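PDB 6NSI: manganese-binding protein from Chlamydia trachomatis, which captures ferrous iron, and also manganese and nickel, outside the cytoplasmic membrane and delivers the metal to the permease of the YtgABCD ABC importer. Local coordinates for residues M143-L154 against F267-R275; L164-S172 against S255-C263. All blocks are in the same frame, centred on the assembly; numbering follows the deposited sequence.

Contact 1: M143-L154 against F267-R275; sequences MEELDRWAARSL and FSTFQHNVR
V274 and W149 meet head-on: the valine pushes its CG1 against the six-membered end of the indole, 3.7 Å from W149 CH2, while the ring reaches out from the opposite helix to receive it. With CG anti to the backbone N (chi1 167°), the indole swings across the groove between the helices, and its far edge also comes close to the backbone of the partner helix, Q271 O lying in the ring plane 3.7 Å from W149 CH2. Beyond that edge, the guanidinium of R275 turns one face to the indole, with W149 CZ2 over its centre 4.0 Å above; the two planes are 42° apart, so this is a tilted cover and not a parallel stack. The indole NE1 points elsewhere and is hydrogen-bonded to L286 O near the C-terminus.

V274 is a knob in a hole formed by W149, A150, S153 and L154. Segments 143-154 and 267-275 run almost parallel, their axes 11° apart and 10.4 Å from each other at the closest; they belong to helices 129-154 and 266-280. In the solute-binding protein 9 family a long helix typically links the two lobes, and 129-154 is probably that helix here.

Earlier along the pair, F270 brings the end of its ring up to A150, CZ lying 3.6 Å from A150 CB, and L146 slides past the same ring in the opposite direction. L146 CD1 meets the aliphatic part of Q271 at CG, 3.7 Å away. At the N-terminal end M143 crosses F267 at about a right angle, with M143 SD at the ring edge in a Met-aromatic contact, 5.4 Å from the centroid of the F267 ring.

Contact 2: L164-S172 against S255-C263; sequences LVTGHNAFS and SPLYSDNVC. With FE (Fe (III) ion), chain B.
H168 holds its CG between the backbone N and the carbonyl carbon (chi1 78°), and D260 turns its own CG anti to the carbonyl carbon; from these two settings imidazole and carboxylate approach from opposite directions and close on one iron(III) ion. This is the metal site of a family 9 solute-binding protein, in the cleft between the lobes, and H36 and H102 complete the set of ligands.

H168 NE2 binds the iron at 2.2 Å. D260 chelates it with both oxygens, unevenly: OD1 is at 2.0 Å and OD2 at 2.4 Å. Ring and carboxylate planes stand 68° apart, and the 3.0 Å between H168 NE2 and D260 OD2 reflects their shared metal, not a hydrogen bond.

The other side of the imidazole is fixed by a second shell. H168 ND1 is hydrogen-bonded to E229 OE1, which also pairs with S259 OG; the carboxylate thus steadies the ring's rotation and probably makes NE2 a stronger donor to the metal. S259 OG itself lies in the imidazole plane at the edge, 3.2 Å from H168 CE1. A170 CB lies over one face of the ring, toward its rim, and touches S259 CB at 3.6 Å.

Away from the metal, the two segments are joined by apolar packing. F171 puts the end of its ring against L257, whose CD1 is 3.8 Å from F171 CZ. The turn that carries H168 is pinned by T166 OG1, which donates to H168 O over 2.6 Å, the hydroxyl tilted 33° from the carbonyl plane.

How the contacts relate
Both contacts are buried, but contact 2 lies nearer the centre of the chain and contact 1 reaches the surface at R275. Contact 1 is side-chain packing between two nearly parallel helices, mostly apolar; contact 2 joins loops, and its chemistry is metal coordination with a polar second shell. They meet at helix 266-280: the loop 255-263 leads into it, and the helix face turned away from 143-154 holds that loop, with H272 NE2 2.9 Å from P256 O and T269 OG1 2.9 Å from C263 N, both probable hydrogen bonds. In sequence, both segments of contact 2 fall between the two helical segments of contact 1.

Contact 1: M143-L154 against F267-R275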
ATOM      1  N   MET A 143      11.852  -9.264  -4.712  1.00 41.36           N
ATOM      2  CA  MET A 143      11.361  -8.073  -4.019  1.00 36.78           C
ATOM      3  C   MET A 143      12.502  -7.269  -3.407  1.00 38.51           C
ATOM      4  O   MET A 143      12.430  -6.034  -3.357  1.00 34.44           O
ATOM      5  CB  MET A 143      10.345  -8.461  -2.936  1.00 32.67           C
ATOM      6  CG  MET A 143       9.040  -9.028  -3.463  1.00 29.25           C
ATOM      7  SD  MET A 143       7.968  -9.710  -2.168  1.00 34.68           S
ATOM      8  CE  MET A 143       7.360  -8.198  -1.406  1.00 37.75           C
ATOM      9  N   GLU A 144      13.556  -7.937  -2.932  1.00 39.47           N
ATOM     10  CA  GLU A 144      14.722  -7.196  -2.468  1.00 33.54           C
ATOM     11  C   GLU A 144      15.364  -6.434  -3.615  1.00 37.13           C
ATOM     12  O   GLU A 144      15.769  -5.277  -3.452  1.00 36.46           O
ATOM     13  CB  GLU A 144      15.717  -8.140  -1.792  1.00 42.60           C
ATOM     14  CG  GLU A 144      15.217  -8.577  -0.420  1.00 50.24           C
ATOM     15  CD  GLU A 144      16.024  -9.701   0.208  1.00 64.93           C
ATOM     16  OE1 GLU A 144      16.848 -10.326  -0.502  1.00 67.08           O
ATOM     17  OE2 GLU A 144      15.816  -9.967   1.416  1.00 62.24           O
ATOM     18  N   GLU A 145      15.426  -7.043  -4.799  1.00 36.49           N
ATOM     19  CA  GLU A 145      15.973  -6.324  -5.941  1.00 40.73           C
ATOM     20  C   GLU A 145      15.061  -5.171  -6.346  1.00 38.63           C
ATOM     21  O   GLU A 145      15.536  -4.068  -6.657  1.00 32.68           O
ATOM     22  CB  GLU A 145      16.188  -7.280  -7.110  1.00 47.20           C
ATOM     23  CG  GLU A 145      16.929  -6.646  -8.264  1.00 55.54           C
ATOM     24  CD  GLU A 145      17.184  -7.631  -9.371  1.00 67.04           C
ATOM     25  OE1 GLU A 145      16.995  -8.843  -9.123  1.00 67.36           O
ATOM     26  OE2 GLU A 145      17.561  -7.197 -10.483  1.00 76.47           O
ATOM     27  N   LEU A 146      13.750  -5.421  -6.352  1.00 33.69           N
ATOM     28  CA  LEU A 146      12.760  -4.371  -6.571  1.00 34.88           C
ATOM     29  C   LEU A 146      12.954  -3.204  -5.604  1.00 32.88           C
ATOM     30  O   LEU A 146      12.887  -2.035  -6.003  1.00 30.83           O
ATOM     31  CB  LEU A 146      11.370  -4.977  -6.410  1.00 32.72           C
ATOM     32  CG  LEU A 146      10.168  -4.490  -7.202  1.00 43.20           C
ATOM     33  CD1 LEU A 146      10.581  -3.939  -8.551  1.00 36.67           C
ATOM     34  CD2 LEU A 146       9.173  -5.661  -7.344  1.00 35.42           C
ATOM     35  N   ASP A 147      13.212  -3.507  -4.328  1.00 28.70           N
ATOM     36  CA  ASP A 147      13.391  -2.463  -3.322  1.00 32.45           C
ATOM     37  C   ASP A 147      14.645  -1.631  -3.591  1.00 36.84           C
ATOM     38  O   ASP A 147      14.611  -0.397  -3.501  1.00 33.23           O
ATOM     39  CB  ASP A 147      13.432  -3.099  -1.928  1.00 31.27           C
ATOM     40  CG  ASP A 147      13.660  -2.087  -0.832  1.00 38.00           C
ATOM     41  OD1 ASP A 147      12.775  -1.222  -0.615  1.00 38.85           O
ATOM     42  OD2 ASP A 147      14.735  -2.138  -0.204  1.00 40.86           O
ATOM     43  N   ARG A 148      15.764  -2.292  -3.912  1.00 34.57           N
ATOM     44  CA  ARG A 148      16.979  -1.569  -4.275  1.00 35.00           C
ATOM     45  C   ARG A 148      16.743  -0.685  -5.491  1.00 35.01           C
ATOM     46  O   ARG A 148      17.186   0.471  -5.524  1.00 34.05           O
ATOM     47  CB  ARG A 148      18.125  -2.554  -4.564  1.00 37.51           C
ATOM     48  CG  ARG A 148      18.800  -3.145  -3.333  1.00 46.34           C
ATOM     49  CD  ARG A 148      20.117  -3.873  -3.681  1.00 42.48           C
ATOM     50  NE  ARG A 148      19.930  -4.962  -4.641  1.00 52.84           N
ATOM     51  CZ  ARG A 148      19.509  -6.189  -4.327  1.00 54.16           C
ATOM     52  NH1 ARG A 148      19.215  -6.502  -3.067  1.00 50.20           N
ATOM     53  NH2 ARG A 148      19.368  -7.106  -5.280  1.00 52.55           N
ATOM     54  N   TRP A 149      16.076  -1.231  -6.516  1.00 32.31           N
ATOM     55  CA  TRP A 149      15.768  -0.462  -7.718  1.00 35.84           C
ATOM     56  C   TRP A 149      14.940   0.778  -7.390  1.00 30.58           C
ATOM     57  O   TRP A 149      15.198   1.866  -7.919  1.00 30.89           O
ATOM     58  CB  TRP A 149      15.024  -1.339  -8.728  1.00 29.30           C
ATOM     59  CG  TRP A 149      14.411  -0.541  -9.850  1.00 33.74           C
ATOM     60  CD1 TRP A 149      15.052  -0.043 -10.953  1.00 33.95           C
ATOM     61  CD2 TRP A 149      13.040  -0.131  -9.965  1.00 32.83           C
ATOM     62  NE1 TRP A 149      14.162   0.635 -11.755  1.00 32.14           N
ATOM     63  CE2 TRP A 149      12.922   0.601 -11.170  1.00 30.11           C
ATOM     64  CE3 TRP A 149      11.902  -0.318  -9.169  1.00 25.36           C
ATOM     65  CZ2 TRP A 149      11.705   1.157 -11.599  1.00 31.94           C
ATOM     66  CZ3 TRP A 149      10.691   0.220  -9.596  1.00 24.41           C
ATOM     67  CH2 TRP A 149      10.602   0.953 -10.804  1.00 35.09           C
ATOM     68  N   ALA A 150      13.930   0.627  -6.528  1.00 27.27           N
ATOM     69  CA  ALA A 150      13.086   1.766  -6.156  1.00 28.76           C
ATOM     70  C   ALA A 150      13.898   2.828  -5.426  1.00 30.23           C
ATOM     71  O   ALA A 150      13.840   4.019  -5.762  1.00 26.95           O
ATOM     72  CB  ALA A 150      11.915   1.291  -5.289  1.00 23.52           C
ATOM     73  N   ALA A 151      14.683   2.402  -4.426  1.00 33.18           N
ATOM     74  CA  ALA A 151      15.460   3.352  -3.643  1.00 30.86           C
ATOM     75  C   ALA A 151      16.439   4.106  -4.528  1.00 30.10           C
ATOM     76  O   ALA A 151      16.591   5.324  -4.402  1.00 28.71           O
ATOM     77  CB  ALA A 151      16.188   2.620  -2.518  1.00 32.60           C
ATOM     78  N   ARG A 152      17.080   3.400  -5.462  1.00 32.74           N
ATOM     79  CA  ARG A 152      18.029   4.046  -6.359  1.00 34.29           C
ATOM     80  C   ARG A 152      17.329   5.014  -7.305  1.00 30.86           C
ATOM     81  O   ARG A 152      17.800   6.144  -7.504  1.00 29.18           O
ATOM     82  CB  ARG A 152      18.817   2.989  -7.142  1.00 39.49           C
ATOM     83  CG  ARG A 152      19.956   2.334  -6.344  1.00 48.35           C
ATOM     84  CD  ARG A 152      20.276   0.910  -6.838  1.00 54.54           C
ATOM     85  NE  ARG A 152      19.775   0.685  -8.200  1.00 60.87           N
ATOM     86  CZ  ARG A 152      19.300  -0.476  -8.666  1.00 59.29           C
ATOM     87  NH1 ARG A 152      19.246  -1.554  -7.887  1.00 47.53           N
ATOM     88  NH2 ARG A 152      18.865  -0.553  -9.924  1.00 59.54           N
ATOM     89  N   SER A 153      16.204   4.597  -7.895  1.00 29.76           N
ATOM     90  CA  SER A 153      15.472   5.479  -8.804  1.00 32.15           C
ATOM     91  C   SER A 153      14.939   6.702  -8.068  1.00 27.35           C
ATOM     92  O   SER A 153      15.105   7.843  -8.520  1.00 26.42           O
ATOM     93  CB  SER A 153      14.321   4.726  -9.471  1.00 34.66           C
ATOM     94  OG  SER A 153      14.791   3.628 -10.236  1.00 34.50           O
ATOM     95  N   LEU A 154      14.298   6.480  -6.927  1.00 24.38           N
ATOM     96  CA  LEU A 154      13.714   7.594  -6.198  1.00 24.23           C
ATOM     97  C   LEU A 154      14.783   8.514  -5.637  1.00 28.44           C
ATOM     98  O   LEU A 154      14.510   9.696  -5.411  1.00 28.76           O
ATOM     99  CB  LEU A 154      12.786   7.054  -5.111  1.00 24.86           C
ATOM    100  CG  LEU A 154      11.536   6.364  -5.710  1.00 20.70           C
ATOM    101  CD1 LEU A 154      10.798   5.458  -4.710  1.00 21.72           C
ATOM    102  CD2 LEU A 154      10.585   7.391  -6.277  1.00 17.71           C
ATOM    103  N   PHE A 267       3.115  -6.298  -8.310  1.00 28.85           N
ATOM    104  CA  PHE A 267       4.523  -5.980  -8.533  1.00 29.57           C
ATOM    105  C   PHE A 267       4.683  -4.932  -9.625  1.00 35.17           C
ATOM    106  O   PHE A 267       5.398  -3.944  -9.443  1.00 30.53           O
ATOM    107  CB  PHE A 267       5.308  -7.255  -8.864  1.00 30.51           C
ATOM    108  CG  PHE A 267       5.258  -8.273  -7.768  1.00 32.70           C
ATOM    109  CD1 PHE A 267       6.100  -8.163  -6.666  1.00 32.76           C
ATOM    110  CD2 PHE A 267       4.334  -9.315  -7.808  1.00 30.96           C
ATOM    111  CE1 PHE A 267       6.042  -9.077  -5.630  1.00 32.67           C
ATOM    112  CE2 PHE A 267       4.270 -10.233  -6.775  1.00 31.22           C
ATOM    113  CZ  PHE A 267       5.130 -10.113  -5.683  1.00 33.57           C
ATOM    114  N   SER A 268       4.017  -5.127 -10.764  1.00 30.31           N
ATOM    115  CA  SER A 268       4.040  -4.124 -11.820  1.00 33.84           C
ATOM    116  C   SER A 268       3.447  -2.800 -11.346  1.00 29.92           C
ATOM    117  O   SER A 268       3.850  -1.733 -11.822  1.00 33.03           O
ATOM    118  CB  SER A 268       3.280  -4.643 -13.045  1.00 38.48           C
ATOM    119  OG  SER A 268       3.786  -5.907 -13.466  1.00 45.23           O
ATOM    120  N   THR A 269       2.485  -2.851 -10.422  1.00 29.20           N
ATOM    121  CA  THR A 269       1.878  -1.632  -9.892  1.00 30.15           C
ATOM    122  C   THR A 269       2.886  -0.829  -9.075  1.00 24.94           C
ATOM    123  O   THR A 269       2.997   0.394  -9.237  1.00 25.65           O
ATOM    124  CB  THR A 269       0.656  -1.980  -9.039  1.00 27.93           C
ATOM    125  OG1 THR A 269      -0.321  -2.638  -9.852  1.00 30.58           O
ATOM    126  CG2 THR A 269       0.048  -0.700  -8.470  1.00 27.92           C
ATOM    127  N   PHE A 270       3.629  -1.507  -8.193  1.00 29.01           N
ATOM    128  CA  PHE A 270       4.721  -0.864  -7.467  1.00 27.91           C
ATOM    129  C   PHE A 270       5.707  -0.219  -8.435  1.00 30.84           C
ATOM    130  O   PHE A 270       6.106   0.943  -8.263  1.00 29.65           O
ATOM    131  CB  PHE A 270       5.417  -1.895  -6.569  1.00 27.88           C
ATOM    132  CG  PHE A 270       6.620  -1.355  -5.832  1.00 30.05           C
ATOM    133  CD1 PHE A 270       6.465  -0.683  -4.626  1.00 21.15           C
ATOM    134  CD2 PHE A 270       7.912  -1.543  -6.339  1.00 28.76           C
ATOM    135  CE1 PHE A 270       7.565  -0.192  -3.940  1.00 26.55           C
ATOM    136  CE2 PHE A 270       9.030  -1.060  -5.655  1.00 23.55           C
ATOM    137  CZ  PHE A 270       8.856  -0.382  -4.455  1.00 25.82           C
ATOM    138  N   GLN A 271       6.095  -0.954  -9.483  1.00 27.15           N
ATOM    139  CA  GLN A 271       6.999  -0.390 -10.482  1.00 32.27           C
ATOM    140  C   GLN A 271       6.398   0.860 -11.121  1.00 29.98           C
ATOM    141  O   GLN A 271       7.069   1.896 -11.229  1.00 28.01           O
ATOM    142  CB  GLN A 271       7.328  -1.431 -11.549  1.00 32.04           C
ATOM    143  CG  GLN A 271       8.089  -2.637 -11.007  1.00 28.71           C
ATOM    144  CD  GLN A 271       8.388  -3.688 -12.074  1.00 41.01           C
ATOM    145  OE1 GLN A 271       7.489  -4.161 -12.776  1.00 39.41           O
ATOM    146  NE2 GLN A 271       9.663  -4.057 -12.197  1.00 43.30           N
ATOM    147  N   HIS A 272       5.128   0.782 -11.545  1.00 22.56           N
ATOM    148  CA  HIS A 272       4.481   1.935 -12.166  1.00 30.68           C
ATOM    149  C   HIS A 272       4.468   3.139 -11.229  1.00 29.08           C
ATOM    150  O   HIS A 272       4.717   4.276 -11.659  1.00 29.42           O
ATOM    151  CB  HIS A 272       3.049   1.591 -12.590  1.00 28.23           C
ATOM    152  CG  HIS A 272       2.223   2.799 -12.926  1.00 35.51           C
ATOM    153  ND1 HIS A 272       2.034   3.237 -14.222  1.00 36.81           N
ATOM    154  CD2 HIS A 272       1.564   3.679 -12.130  1.00 38.64           C
ATOM    155  CE1 HIS A 272       1.282   4.324 -14.208  1.00 41.73           C
ATOM    156  NE2 HIS A 272       0.991   4.618 -12.951  1.00 37.79           N
ATOM    157  N   ASN A 273       4.146   2.913  -9.947  1.00 26.72           N
ATOM    158  CA  ASN A 273       4.121   4.010  -8.984  1.00 24.12           C
ATOM    159  C   ASN A 273       5.493   4.658  -8.868  1.00 23.49           C
ATOM    160  O   ASN A 273       5.607   5.887  -8.829  1.00 23.16           O
ATOM    161  CB  ASN A 273       3.663   3.503  -7.618  1.00 22.81           C
ATOM    162  CG  ASN A 273       2.146   3.359  -7.517  1.00 26.76           C
ATOM    163  OD1 ASN A 273       1.391   3.874  -8.350  1.00 23.87           O
ATOM    164  ND2 ASN A 273       1.698   2.672  -6.483  1.00 17.84           N
ATOM    165  N   VAL A 274       6.548   3.838  -8.804  1.00 24.28           N
ATOM    166  CA  VAL A 274       7.894   4.386  -8.654  1.00 27.11           C
ATOM    167  C   VAL A 274       8.300   5.151  -9.907  1.00 25.10           C
ATOM    168  O   VAL A 274       8.868   6.245  -9.820  1.00 26.97           O
ATOM    169  CB  VAL A 274       8.891   3.258  -8.313  1.00 27.09           C
ATOM    170  CG1 VAL A 274      10.336   3.760  -8.436  1.00 24.45           C
ATOM    171  CG2 VAL A 274       8.621   2.733  -6.900  1.00 25.74           C
ATOM    172  N   ARG A 275       8.020   4.589 -11.088  1.00 23.18           N
ATOM    173  CA  ARG A 275       8.317   5.281 -12.341  1.00 25.93           C
ATOM    174  C   ARG A 275       7.590   6.618 -12.409  1.00 21.99           C
ATOM    175  O   ARG A 275       8.194   7.650 -12.713  1.00 29.43           O
ATOM    176  CB  ARG A 275       7.917   4.407 -13.532  1.00 26.89           C
ATOM    177  CG  ARG A 275       8.896   3.286 -13.849  1.00 43.66           C
ATOM    178  CD  ARG A 275       8.410   2.388 -15.010  1.00 41.82           C
ATOM    179  NE  ARG A 275       8.732   0.984 -14.754  1.00 47.91           N
ATOM    180  CZ  ARG A 275       9.877   0.403 -15.113  1.00 55.29           C
ATOM    181  NH1 ARG A 275      10.803   1.109 -15.763  1.00 57.19           N
ATOM    182  NH2 ARG A 275      10.101  -0.883 -14.829  1.00 48.44           N
TER

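Contact 2: L164-S172 against S255-C263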
ATOM      1  N   LEU A 164       5.601  14.921  -1.792  1.00 17.79           N
ATOM      2  CA  LEU A 164       4.663  14.033  -2.475  1.00 20.47           C
ATOM      3  C   LEU A 164       3.228  14.390  -2.090  1.00 19.40           C
ATOM      4  O   LEU A 164       2.781  14.093  -0.972  1.00 19.69           O
ATOM      5  CB  LEU A 164       4.974  12.572  -2.142  1.00 18.72           C
ATOM      6  CG  LEU A 164       4.031  11.530  -2.758  1.00 19.12           C
ATOM      7  CD1 LEU A 164       4.019  11.625  -4.290  1.00 20.49           C
ATOM      8  CD2 LEU A 164       4.448  10.154  -2.278  1.00 23.84           C
ATOM      9  N   VAL A 165       2.501  14.999  -3.023  1.00 19.39           N
ATOM     10  CA  VAL A 165       1.120  15.418  -2.791  1.00 19.31           C
ATOM     11  C   VAL A 165       0.205  14.415  -3.486  1.00 20.83           C
ATOM     12  O   VAL A 165       0.226  14.297  -4.716  1.00 21.64           O
ATOM     13  CB  VAL A 165       0.867  16.848  -3.305  1.00 20.12           C
ATOM     14  CG1 VAL A 165      -0.595  17.255  -3.041  1.00 15.84           C
ATOM     15  CG2 VAL A 165       1.835  17.851  -2.652  1.00 17.60           C
ATOM     16  N   THR A 166      -0.603  13.695  -2.716  1.00 18.81           N
ATOM     17  CA  THR A 166      -1.475  12.665  -3.265  1.00 19.97           C
ATOM     18  C   THR A 166      -2.921  12.879  -2.827  1.00 19.27           C
ATOM     19  O   THR A 166      -3.239  13.805  -2.080  1.00 22.87           O
ATOM     20  CB  THR A 166      -1.030  11.267  -2.836  1.00 21.41           C
ATOM     21  OG1 THR A 166      -1.232  11.138  -1.417  1.00 19.43           O
ATOM     22  CG2 THR A 166       0.445  11.049  -3.193  1.00 21.14           C
ATOM     23  N   GLY A 167      -3.794  11.987  -3.320  1.00 20.94           N
ATOM     24  CA  GLY A 167      -5.216  12.108  -3.044  1.00 21.36           C
ATOM     25  C   GLY A 167      -5.559  11.850  -1.587  1.00 28.26           C
ATOM     26  O   GLY A 167      -6.261  12.653  -0.957  1.00 16.68           O
ATOM     27  N   HIS A 168      -5.123  10.698  -1.047  1.00 19.37           N
ATOM     28  CA  HIS A 168      -5.206  10.449   0.389  1.00 20.00           C
ATOM     29  C   HIS A 168      -3.854   9.965   0.893  1.00 21.18           C
ATOM     30  O   HIS A 168      -2.896   9.826   0.129  1.00 19.67           O
ATOM     31  CB  HIS A 168      -6.359   9.489   0.765  1.00 21.98           C
ATOM     32  CG  HIS A 168      -6.108   8.023   0.533  1.00 24.37           C
ATOM     33  ND1 HIS A 168      -5.913   7.478  -0.724  1.00 25.98           N
ATOM     34  CD2 HIS A 168      -6.160   6.970   1.392  1.00 20.77           C
ATOM     35  CE1 HIS A 168      -5.798   6.163  -0.619  1.00 23.83           C
ATOM     36  NE2 HIS A 168      -5.944   5.831   0.650  1.00 20.26           N
ATOM     37  N   ASN A 169      -3.800   9.744   2.205  1.00 22.66           N
ATOM     38  CA  ASN A 169      -2.565   9.429   2.926  1.00 26.65           C
ATOM     39  C   ASN A 169      -2.295   7.922   2.850  1.00 21.27           C
ATOM     40  O   ASN A 169      -2.436   7.176   3.814  1.00 20.38           O
ATOM     41  CB  ASN A 169      -2.664   9.919   4.369  1.00 22.90           C
ATOM     42  CG  ASN A 169      -1.371   9.748   5.127  1.00 29.21           C
ATOM     43  OD1 ASN A 169      -0.313   9.536   4.523  1.00 21.33           O
ATOM     44  ND2 ASN A 169      -1.443   9.814   6.459  1.00 25.72           N
ATOM     45  N   ALA A 170      -1.892   7.489   1.657  1.00 21.20           N
ATOM     46  CA  ALA A 170      -1.551   6.100   1.399  1.00 21.01           C
ATOM     47  C   ALA A 170      -0.059   5.881   1.189  1.00 19.82           C
ATOM     48  O   ALA A 170       0.366   4.728   1.068  1.00 20.99           O
ATOM     49  CB  ALA A 170      -2.307   5.579   0.165  1.00 20.89           C
ATOM     50  N   PHE A 171       0.747   6.945   1.150  1.00 22.96           N
ATOM     51  CA  PHE A 171       2.162   6.819   0.819  1.00 21.87           C
ATOM     52  C   PHE A 171       3.079   7.297   1.947  1.00 23.10           C
ATOM     53  O   PHE A 171       4.236   7.666   1.701  1.00 20.45           O
ATOM     54  CB  PHE A 171       2.454   7.559  -0.486  1.00 20.62           C
ATOM     55  CG  PHE A 171       1.662   7.024  -1.665  1.00 23.27           C
ATOM     56  CD1 PHE A 171       0.429   7.575  -2.001  1.00 24.73           C
ATOM     57  CD2 PHE A 171       2.146   5.959  -2.419  1.00 21.71           C
ATOM     58  CE1 PHE A 171      -0.304   7.083  -3.081  1.00 24.70           C
ATOM     59  CE2 PHE A 171       1.419   5.455  -3.503  1.00 26.72           C
ATOM     60  CZ  PHE A 171       0.200   6.022  -3.840  1.00 19.32           C
ATOM     61  N   SER A 172       2.600   7.273   3.195  1.00 18.75           N
ATOM     62  CA  SER A 172       3.477   7.680   4.292  1.00 21.22           C
ATOM     63  C   SER A 172       4.661   6.726   4.458  1.00 26.42           C
ATOM     64  O   SER A 172       5.795   7.172   4.680  1.00 25.68           O
ATOM     65  CB  SER A 172       2.686   7.796   5.598  1.00 25.91           C
ATOM     66  OG  SER A 172       1.947   9.008   5.621  1.00 21.11           O
ATOM     67  N   SER A 255       0.040   9.956 -15.256  1.00 36.27           N
ATOM     68  CA  SER A 255      -0.603   8.690 -14.918  1.00 37.64           C
ATOM     69  C   SER A 255      -1.036   8.672 -13.459  1.00 31.45           C
ATOM     70  O   SER A 255      -0.358   9.244 -12.602  1.00 28.28           O
ATOM     71  CB  SER A 255       0.341   7.502 -15.148  1.00 35.54           C
ATOM     72  OG  SER A 255       1.099   7.660 -16.331  1.00 48.16           O
ATOM     73  N   PRO A 256      -2.138   7.985 -13.152  1.00 37.12           N
ATOM     74  CA  PRO A 256      -2.588   7.905 -11.758  1.00 30.28           C
ATOM     75  C   PRO A 256      -1.711   6.951 -10.967  1.00 34.44           C
ATOM     76  O   PRO A 256      -1.086   6.040 -11.519  1.00 28.96           O
ATOM     77  CB  PRO A 256      -4.030   7.384 -11.875  1.00 36.05           C
ATOM     78  CG  PRO A 256      -4.050   6.597 -13.150  1.00 43.34           C
ATOM     79  CD  PRO A 256      -3.018   7.237 -14.075  1.00 40.13           C
ATOM     80  N   LEU A 257      -1.644   7.190  -9.659  1.00 24.43           N
ATOM     81  CA  LEU A 257      -0.996   6.243  -8.773  1.00 24.70           C
ATOM     82  C   LEU A 257      -2.021   5.222  -8.299  1.00 25.54           C
ATOM     83  O   LEU A 257      -3.225   5.465  -8.321  1.00 22.89           O
ATOM     84  CB  LEU A 257      -0.370   6.964  -7.580  1.00 21.82           C
ATOM     85  CG  LEU A 257       0.713   8.014  -7.854  1.00 20.38           C
ATOM     86  CD1 LEU A 257       1.146   8.626  -6.506  1.00 17.93           C
ATOM     87  CD2 LEU A 257       1.917   7.366  -8.532  1.00 19.15           C
ATOM     88  N   TYR A 258      -1.539   4.064  -7.883  1.00 24.82           N
ATOM     89  CA  TYR A 258      -2.420   3.042  -7.327  1.00 25.95           C
ATOM     90  C   TYR A 258      -2.130   2.944  -5.840  1.00 23.82           C
ATOM     91  O   TYR A 258      -1.086   2.426  -5.437  1.00 22.12           O
ATOM     92  CB  TYR A 258      -2.237   1.715  -8.055  1.00 25.01           C
ATOM     93  CG  TYR A 258      -2.761   1.823  -9.466  1.00 37.95           C
ATOM     94  CD1 TYR A 258      -2.020   2.475 -10.456  1.00 35.62           C
ATOM     95  CD2 TYR A 258      -4.006   1.319  -9.806  1.00 39.44           C
ATOM     96  CE1 TYR A 258      -2.507   2.602 -11.753  1.00 41.31           C
ATOM     97  CE2 TYR A 258      -4.494   1.444 -11.096  1.00 41.21           C
ATOM     98  CZ  TYR A 258      -3.741   2.084 -12.063  1.00 46.25           C
ATOM     99  OH  TYR A 258      -4.237   2.204 -13.351  1.00 60.06           O
ATOM    100  N   SER A 259      -3.052   3.465  -5.032  1.00 25.81           N
ATOM    101  CA  SER A 259      -2.873   3.545  -3.589  1.00 25.29           C
ATOM    102  C   SER A 259      -3.417   2.305  -2.878  1.00 29.30           C
ATOM    103  O   SER A 259      -2.693   1.626  -2.145  1.00 27.80           O
ATOM    104  CB  SER A 259      -3.584   4.795  -3.067  1.00 22.63           C
ATOM    105  OG  SER A 259      -4.965   4.715  -3.396  1.00 28.03           O
ATOM    106  N   ASP A 260      -4.701   2.013  -3.070  1.00 25.96           N
ATOM    107  CA  ASP A 260      -5.390   0.989  -2.303  1.00 27.02           C
ATOM    108  C   ASP A 260      -5.672  -0.257  -3.130  1.00 29.29           C
ATOM    109  O   ASP A 260      -6.351  -1.179  -2.653  1.00 26.25           O
ATOM    110  CB  ASP A 260      -6.692   1.550  -1.735  1.00 27.28           C
ATOM    111  CG  ASP A 260      -6.468   2.535  -0.588  1.00 29.79           C
ATOM    112  OD1 ASP A 260      -5.396   2.503   0.074  1.00 23.95           O
ATOM    113  OD2 ASP A 260      -7.390   3.342  -0.343  1.00 25.98           O
ATOM    114  N   ASN A 261      -5.184  -0.306  -4.364  1.00 25.61           N
ATOM    115  CA  ASN A 261      -5.512  -1.415  -5.240  1.00 30.28           C
ATOM    116  C   ASN A 261      -4.341  -1.650  -6.186  1.00 29.95           C
ATOM    117  O   ASN A 261      -3.290  -1.017  -6.079  1.00 24.54           O
ATOM    118  CB  ASN A 261      -6.826  -1.164  -5.997  1.00 29.49           C
ATOM    119  CG  ASN A 261      -6.731  -0.005  -7.003  1.00 37.58           C
ATOM    120  OD1 ASN A 261      -5.871   0.870  -6.893  1.00 34.04           O
ATOM    121  ND2 ASN A 261      -7.642   0.012  -7.970  1.00 33.20           N
ATOM    122  N   VAL A 262      -4.564  -2.575  -7.108  1.00 26.80           N
ATOM    123  CA  VAL A 262      -3.559  -3.076  -8.082  1.00 32.45           C
ATOM    124  C   VAL A 262      -4.061  -2.829  -9.511  1.00 36.15           C
ATOM    125  O   VAL A 262      -5.260  -2.869  -9.704  1.00 34.71           O
ATOM    126  CB  VAL A 262      -3.382  -4.577  -7.790  1.00 35.95           C
ATOM    127  CG1 VAL A 262      -3.170  -5.448  -9.011  1.00 35.61           C
ATOM    128  CG2 VAL A 262      -2.386  -4.857  -6.687  1.00 23.40           C
ATOM    129  N   CYS A 263      -3.163  -2.551 -10.454  1.00 38.26           N
ATOM    130  CA  CYS A 263      -3.579  -2.398 -11.865  1.00 38.47           C
ATOM    131  C   CYS A 263      -3.608  -3.783 -12.518  1.00 42.61           C
ATOM    132  O   CYS A 263      -4.662  -4.363 -12.547  1.00 42.78           O
ATOM    133  CB  CYS A 263      -2.613  -1.506 -12.622  1.00 40.53           C
ATOM    134  SG  CYS A 263      -3.243  -1.020 -14.245  1.00 47.39           S
TER
HETATM  135 FE    FE B 401      -5.951   3.782   1.574  1.00 24.07          FE